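Uncharacterized protein BF1032 (Bacteroides fragilis, PDB 3NRH) is of unknown function but is a predominantly alpha-helical member of the DUF5063 family that forms a two-chain assembly in the crystal. Local coordinates at residues R35-V39 with I86-K90; D115-I119 with K156-T160. All blocks are in the same frame, centred on the assembly; numbering follows the deposited sequence.

Overall arrangement
Both contacts join helices within the DUF5063 family region of one chain, and neither can be tied to a known active site or ligand. Contact 1 sits at one end of the helix bundle, its centre about 17 Å from the centre of the chain, where the start of helix 35-54 meets the close of helix 73-87. Contact 2 lies deeper, its centre about 7 Å from that of the chain, between helices 112-131 and 135-169. Their centres are about 15 Å apart, yet they touch: F38 CZ of contact 1 packs 3.7 Å from L116 CD1 of contact 2. Along the chain they follow in series, and the second subunit comes up against contact 2 alone.

Contact 1: residues R35-V39 with I86-K90; sequences RSTFV and ILAEK
R35 reaches from the first turn of helix 35-54 to the end of helix 73-87, where its NE gives a nearly straight hydrogen bond to I86 O (3.1 Å, 168°). That carbonyl receives it in its own plane and lies at the edge of the guanidinium. L87 O sits over one face of the same group, close to NH2 but badly angled for a bond. Extended through chi1 (-176°) and chi2, the arginine chain spans the distance to the end of helix 73-87, and its bend at chi3 turns NE to I86 O.

The packed side lies inward. I86 CG2 approaches F38 CB at 4.1 Å, L87 CG meets the F38 ring obliquely at CE2, and V39 CG2 touches L87 CD2. F26 brings its ring against that of F38, and L116 covers it from helix 112-131.

The outer side is looser and wet. R35 NH2 makes a salt bridge to E89 OE2 at 3.2 Å, the guanidinium and carboxylate planes turned 56° apart and the bond bent, while a water spans the same two atoms. K90 lays its CD against R35 NH1; its NZ, 3.6 Å from E89 OE1, adds a long second bridge.

A88 has positive phi, so the chain leaves the helix here: an arginine on the last-turn carbonyls of a helix C-terminus, joining it to the start of helix 35-54 at one end of the helical bundle.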
ATOM      1  N   ARG A  35      20.153   5.666  -0.995  1.00 15.20           N
ATOM      2  CA  ARG A  35      18.910   5.785  -0.242  1.00 18.86           C
ATOM      3  C   ARG A  35      17.709   6.171  -1.105  1.00 17.73           C
ATOM      4  O   ARG A  35      16.610   5.662  -0.897  1.00 14.54           O
ATOM      5  CB  ARG A  35      19.058   6.808   0.884  1.00 15.78           C
ATOM      6  CG  ARG A  35      17.828   6.913   1.775  1.00 17.87           C
ATOM      7  CD  ARG A  35      17.920   8.138   2.674  1.00 24.11           C
ATOM      8  NE  ARG A  35      19.108   8.101   3.518  1.00 34.42           N
ATOM      9  CZ  ARG A  35      19.572   9.146   4.196  1.00 35.96           C
ATOM     10  NH1 ARG A  35      18.946  10.314   4.128  1.00 27.21           N
ATOM     11  NH2 ARG A  35      20.662   9.022   4.941  1.00 34.78           N
ATOM     12  N   SER A  36      17.910   7.071  -2.064  1.00 18.25           N
ATOM     13  CA  SER A  36      16.808   7.495  -2.922  1.00 18.11           C
ATOM     14  C   SER A  36      16.216   6.308  -3.673  1.00 15.49           C
ATOM     15  O   SER A  36      14.996   6.144  -3.735  1.00 13.16           O
ATOM     16  CB  SER A  36      17.274   8.566  -3.915  1.00 17.85           C
ATOM     17  OG  SER A  36      18.348   8.103  -4.718  1.00 18.72           O
ATOM     18  N   THR A  37      17.086   5.476  -4.232  1.00 18.78           N
ATOM     19  CA  THR A  37      16.650   4.301  -4.975  1.00 18.96           C
ATOM     20  C   THR A  37      15.967   3.305  -4.042  1.00 15.56           C
ATOM     21  O   THR A  37      14.958   2.694  -4.398  1.00 14.87           O
ATOM     22  CB  THR A  37      17.841   3.614  -5.664  1.00 20.68           C
ATOM     23  OG1 THR A  37      18.505   4.560  -6.510  1.00 28.89           O
ATOM     24  CG2 THR A  37      17.363   2.444  -6.511  1.00 28.92           C
ATOM     25  N   PHE A  38      16.523   3.146  -2.844  1.00 14.38           N
ATOM     26  CA  PHE A  38      15.965   2.233  -1.856  1.00 17.75           C
ATOM     27  C   PHE A  38      14.548   2.649  -1.470  1.00 20.74           C
ATOM     28  O   PHE A  38      13.620   1.838  -1.489  1.00 13.48           O
ATOM     29  CB  PHE A  38      16.830   2.210  -0.594  1.00 13.48           C
ATOM     30  CG  PHE A  38      16.291   1.315   0.480  1.00 15.79           C
ATOM     31  CD1 PHE A  38      16.412  -0.066   0.376  1.00 18.32           C
ATOM     32  CD2 PHE A  38      15.618   1.847   1.573  1.00 21.38           C
ATOM     33  CE1 PHE A  38      15.868  -0.906   1.345  1.00 17.50           C
ATOM     34  CE2 PHE A  38      15.069   1.016   2.548  1.00 19.00           C
ATOM     35  CZ  PHE A  38      15.195  -0.363   2.433  1.00 14.69           C
ATOM     36  N   VAL A  39      14.390   3.919  -1.112  1.00 11.64           N
ATOM     37  CA  VAL A  39      13.092   4.430  -0.705  1.00 14.67           C
ATOM     38  C   VAL A  39      12.053   4.354  -1.821  1.00 14.51           C
ATOM     39  O   VAL A  39      10.941   3.874  -1.600  1.00 10.18           O
ATOM     40  CB  VAL A  39      13.209   5.889  -0.208  1.00 16.68           C
ATOM     41  CG1 VAL A  39      11.821   6.480   0.034  1.00 14.62           C
ATOM     42  CG2 VAL A  39      14.020   5.921   1.082  1.00 15.25           C
ATOM     43  N   ILE A  86      21.609   2.400   5.529  1.00 15.85           N
ATOM     44  CA  ILE A  86      21.111   3.023   4.308  1.00 15.77           C
ATOM     45  C   ILE A  86      20.212   4.207   4.635  1.00 17.39           C
ATOM     46  O   ILE A  86      20.330   5.275   4.030  1.00 16.83           O
ATOM     47  CB  ILE A  86      20.280   2.022   3.454  1.00 23.40           C
ATOM     48  CG1 ILE A  86      21.105   0.777   3.121  1.00 32.24           C
ATOM     49  CG2 ILE A  86      19.799   2.698   2.177  1.00 31.90           C
ATOM     50  CD1 ILE A  86      22.310   1.043   2.242  1.00 48.19           C
ATOM     51  N   LEU A  87      19.311   4.010   5.594  1.00 18.03           N
ATOM     52  CA  LEU A  87      18.368   5.048   6.006  1.00 20.11           C
ATOM     53  C   LEU A  87      18.977   6.146   6.881  1.00 23.33           C
ATOM     54  O   LEU A  87      18.543   7.286   6.827  1.00 24.04           O
ATOM     55  CB  LEU A  87      17.171   4.406   6.723  1.00 15.69           C
ATOM     56  CG  LEU A  87      16.191   3.663   5.812  1.00 23.33           C
ATOM     57  CD1 LEU A  87      15.212   2.879   6.660  1.00 27.45           C
ATOM     58  CD2 LEU A  87      15.456   4.675   4.941  1.00 28.03           C
ATOM     59  N   ALA A  88      19.986   5.794   7.669  1.00 20.38           N
ATOM     60  CA  ALA A  88      20.665   6.741   8.559  1.00 24.45           C
ATOM     61  C   ALA A  88      19.660   7.425   9.484  1.00 26.41           C
ATOM     62  O   ALA A  88      18.817   6.766  10.065  1.00 19.82           O
ATOM     63  CB  ALA A  88      21.420   7.780   7.741  1.00 25.55           C
ATOM     64  N   GLU A  89      19.741   8.747   9.624  1.00 29.00           N
ATOM     65  CA  GLU A  89      18.793   9.488  10.469  1.00 35.40           C
ATOM     66  C   GLU A  89      17.316   9.315  10.068  1.00 40.75           C
ATOM     67  O   GLU A  89      16.422   9.630  10.853  1.00 54.56           O
ATOM     68  CB  GLU A  89      19.170  10.990  10.513  1.00 42.46           C
ATOM     69  CG  GLU A  89      20.250  11.447   9.526  1.00 41.61           C
ATOM     70  CD  GLU A  89      19.722  11.733   8.120  1.00 49.10           C
ATOM     71  OE1 GLU A  89      18.693  12.445   7.991  1.00 46.09           O
ATOM     72  OE2 GLU A  89      20.354  11.254   7.147  1.00 52.95           O
ATOM     73  N   LYS A  90      17.077   8.818   8.854  1.00 31.44           N
ATOM     74  CA  LYS A  90      15.719   8.569   8.314  1.00 26.14           C
ATOM     75  C   LYS A  90      15.068   7.311   8.872  1.00 22.65           C
ATOM     76  O   LYS A  90      13.874   7.069   8.687  1.00 16.57           O
ATOM     77  CB  LYS A  90      15.783   8.364   6.801  1.00 24.92           C
ATOM     78  CG  LYS A  90      15.076   9.384   5.985  1.00 41.36           C
ATOM     79  CD  LYS A  90      15.876  10.657   5.989  1.00 40.97           C
ATOM     80  CE  LYS A  90      15.183  11.858   6.635  1.00 38.20           C
ATOM     81  NZ  LYS A  90      15.763  13.054   5.957  1.00 35.33           N
TER
HETATM   82  O   HOH W   1      22.660  11.004   5.412  1.00 42.40           O

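Contact 2: residues D115-I119 with K156-T160; sequences DLADI and KLVNT
K156, D118 and D115 gather round one shared water, which accepts from K156 NZ at 2.8 Å and donates to both D118 OD2 and D115 OD1. The direct salt bridge between the same lysine and D118 is weak, with NZ 3.4 Å from OD2. D115 OD1 takes a second water, at 2.7 Å, which accepts in turn from N159 ND2, so the aspartate is joined to helix 135-169 through solvent at two points. The other carboxylate oxygens look to tyrosines: D115 OD2 bonds to Y93 OH and D118 OD1 to Y76 OH.

Further in, T160 OG1 gives its proton to K156 O at 2.7 Å, one turn back. The backbone N of T160 reaches that oxygen from the opposite face of the carbonyl plane, so two donors hold it. The hydroxyl also comes up against D115 CB, a close approach of 2.9 Å from OG1. T160's chi1 of -58° places OG1 beside its own backbone N and leaves CG2 to meet L116 CD2 at 3.7 Å.

I119 closes the apolar side. Its CD1 presses on the backbone of 156-160, tight against L157 CA at 3.5 Å, and CG1 passes alongside K156 CB. The lysine runs extended past D118 CB before bending at chi4 to bring NZ round.

V158 and N159 border M161 and R162 of the second subunit. The axes of segments 115-119 and 156-160 come within 9.5 Å at 150°, the roughly antiparallel packing of consecutive helices in an alpha-helical bundle.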
ATOM      1  N   ASP A 115      11.302  -2.833  11.280  1.00 13.63           N
ATOM      2  CA  ASP A 115      10.036  -3.251  10.680  1.00 15.59           C
ATOM      3  C   ASP A 115      10.305  -4.110   9.447  1.00 11.22           C
ATOM      4  O   ASP A 115       9.718  -5.185   9.285  1.00 11.02           O
ATOM      5  CB  ASP A 115       9.199  -2.044  10.235  1.00 19.08           C
ATOM      6  CG  ASP A 115       8.600  -1.276  11.396  1.00 36.60           C
ATOM      7  OD1 ASP A 115       7.953  -1.903  12.260  1.00 34.89           O
ATOM      8  OD2 ASP A 115       8.763  -0.037  11.433  1.00 44.27           O
ATOM      9  N   LEU A 116      11.179  -3.624   8.570  1.00  8.23           N
ATOM     10  CA  LEU A 116      11.500  -4.356   7.351  1.00 10.03           C
ATOM     11  C   LEU A 116      12.135  -5.709   7.647  1.00 12.18           C
ATOM     12  O   LEU A 116      11.788  -6.707   7.018  1.00 11.11           O
ATOM     13  CB  LEU A 116      12.416  -3.523   6.448  1.00  7.05           C
ATOM     14  CG  LEU A 116      11.766  -2.262   5.872  1.00  9.85           C
ATOM     15  CD1 LEU A 116      12.801  -1.455   5.086  1.00 13.36           C
ATOM     16  CD2 LEU A 116      10.596  -2.651   4.977  1.00 14.48           C
ATOM     17  N   ALA A 117      13.058  -5.749   8.606  1.00  9.96           N
ATOM     18  CA  ALA A 117      13.704  -7.008   8.960  1.00 10.64           C
ATOM     19  C   ALA A 117      12.669  -7.979   9.534  1.00 11.42           C
ATOM     20  O   ALA A 117      12.725  -9.182   9.269  1.00 12.16           O
ATOM     21  CB  ALA A 117      14.832  -6.759   9.966  1.00 12.21           C
ATOM     22  N   ASP A 118      11.718  -7.459  10.309  1.00 12.98           N
ATOM     23  CA  ASP A 118      10.670  -8.302  10.884  1.00 15.93           C
ATOM     24  C   ASP A 118       9.793  -8.906   9.789  1.00 13.24           C
ATOM     25  O   ASP A 118       9.480 -10.095   9.823  1.00 11.76           O
ATOM     26  CB  ASP A 118       9.783  -7.505  11.851  1.00 13.82           C
ATOM     27  CG  ASP A 118      10.457  -7.239  13.182  1.00 23.08           C
ATOM     28  OD1 ASP A 118      11.529  -7.825  13.446  1.00 18.44           O
ATOM     29  OD2 ASP A 118       9.905  -6.446  13.975  1.00 21.79           O
ATOM     30  N   ILE A 119       9.388  -8.085   8.822  1.00 10.87           N
ATOM     31  CA  ILE A 119       8.549  -8.566   7.722  1.00 10.63           C
ATOM     32  C   ILE A 119       9.348  -9.610   6.941  1.00 11.38           C
ATOM     33  O   ILE A 119       8.833 -10.673   6.589  1.00 11.49           O
ATOM     34  CB  ILE A 119       8.147  -7.398   6.792  1.00 13.78           C
ATOM     35  CG1 ILE A 119       7.297  -6.390   7.577  1.00 11.00           C
ATOM     36  CG2 ILE A 119       7.386  -7.918   5.576  1.00  8.58           C
ATOM     37  CD1 ILE A 119       7.038  -5.096   6.820  1.00  9.76           C
ATOM     38  N   LYS A 156       2.928  -4.083  10.300  1.00  9.24           N
ATOM     39  CA  LYS A 156       4.279  -3.544  10.198  1.00 13.79           C
ATOM     40  C   LYS A 156       4.517  -2.995   8.793  1.00 12.46           C
ATOM     41  O   LYS A 156       5.183  -1.977   8.624  1.00  9.05           O
ATOM     42  CB  LYS A 156       5.313  -4.623  10.519  1.00 11.68           C
ATOM     43  CG  LYS A 156       5.321  -5.045  11.980  1.00 19.57           C
ATOM     44  CD  LYS A 156       6.340  -6.140  12.234  1.00 22.13           C
ATOM     45  CE  LYS A 156       6.345  -6.576  13.697  1.00 30.50           C
ATOM     46  NZ  LYS A 156       6.695  -5.464  14.618  1.00 35.95           N
ATOM     47  N   LEU A 157       3.954  -3.666   7.792  1.00  9.31           N
ATOM     48  CA  LEU A 157       4.101  -3.243   6.407  1.00 10.17           C
ATOM     49  C   LEU A 157       3.447  -1.876   6.180  1.00  9.09           C
ATOM     50  O   LEU A 157       4.068  -0.970   5.624  1.00  8.24           O
ATOM     51  CB  LEU A 157       3.485  -4.300   5.465  1.00  5.46           C
ATOM     52  CG  LEU A 157       3.649  -4.070   3.954  1.00 11.50           C
ATOM     53  CD1 LEU A 157       3.388  -5.362   3.202  1.00 10.91           C
ATOM     54  CD2 LEU A 157       2.694  -2.983   3.474  1.00 12.61           C
ATOM     55  N   VAL A 158       2.198  -1.714   6.615  1.00 13.20           N
ATOM     56  CA  VAL A 158       1.523  -0.433   6.421  1.00 10.39           C
ATOM     57  C   VAL A 158       2.181   0.692   7.227  1.00 11.81           C
ATOM     58  O   VAL A 158       2.259   1.832   6.758  1.00 10.19           O
ATOM     59  CB  VAL A 158       0.018  -0.522   6.764  1.00 13.65           C
ATOM     60  CG1 VAL A 158      -0.682  -1.433   5.765  1.00 15.31           C
ATOM     61  CG2 VAL A 158      -0.176  -1.040   8.169  1.00 24.63           C
ATOM     62  N   ASN A 159       2.662   0.378   8.426  1.00  7.33           N
ATOM     63  CA  ASN A 159       3.332   1.383   9.255  1.00 13.24           C
ATOM     64  C   ASN A 159       4.609   1.839   8.557  1.00 16.91           C
ATOM     65  O   ASN A 159       4.926   3.030   8.529  1.00 13.17           O
ATOM     66  CB  ASN A 159       3.701   0.820  10.632  1.00 11.93           C
ATOM     67  CG  ASN A 159       2.492   0.562  11.509  1.00 16.44           C
ATOM     68  OD1 ASN A 159       1.410   1.095  11.274  1.00 19.21           O
ATOM     69  ND2 ASN A 159       2.679  -0.251  12.544  1.00 15.18           N
ATOM     70  N   THR A 160       5.336   0.885   7.985  1.00 14.06           N
ATOM     71  CA  THR A 160       6.582   1.189   7.291  1.00 18.14           C
ATOM     72  C   THR A 160       6.320   2.004   6.033  1.00 16.15           C
ATOM     73  O   THR A 160       7.096   2.894   5.688  1.00 14.14           O
ATOM     74  CB  THR A 160       7.333  -0.102   6.907  1.00 21.09           C
ATOM     75  OG1 THR A 160       7.603  -0.859   8.092  1.00 35.32           O
ATOM     76  CG2 THR A 160       8.649   0.229   6.220  1.00 30.30           C
TER
HETATM   77  O   HOH W   2       5.579  -0.963  13.092  1.00 27.45           O
HETATM   78  O   HOH W   3       8.786  -3.687  14.203  1.00 39.69           O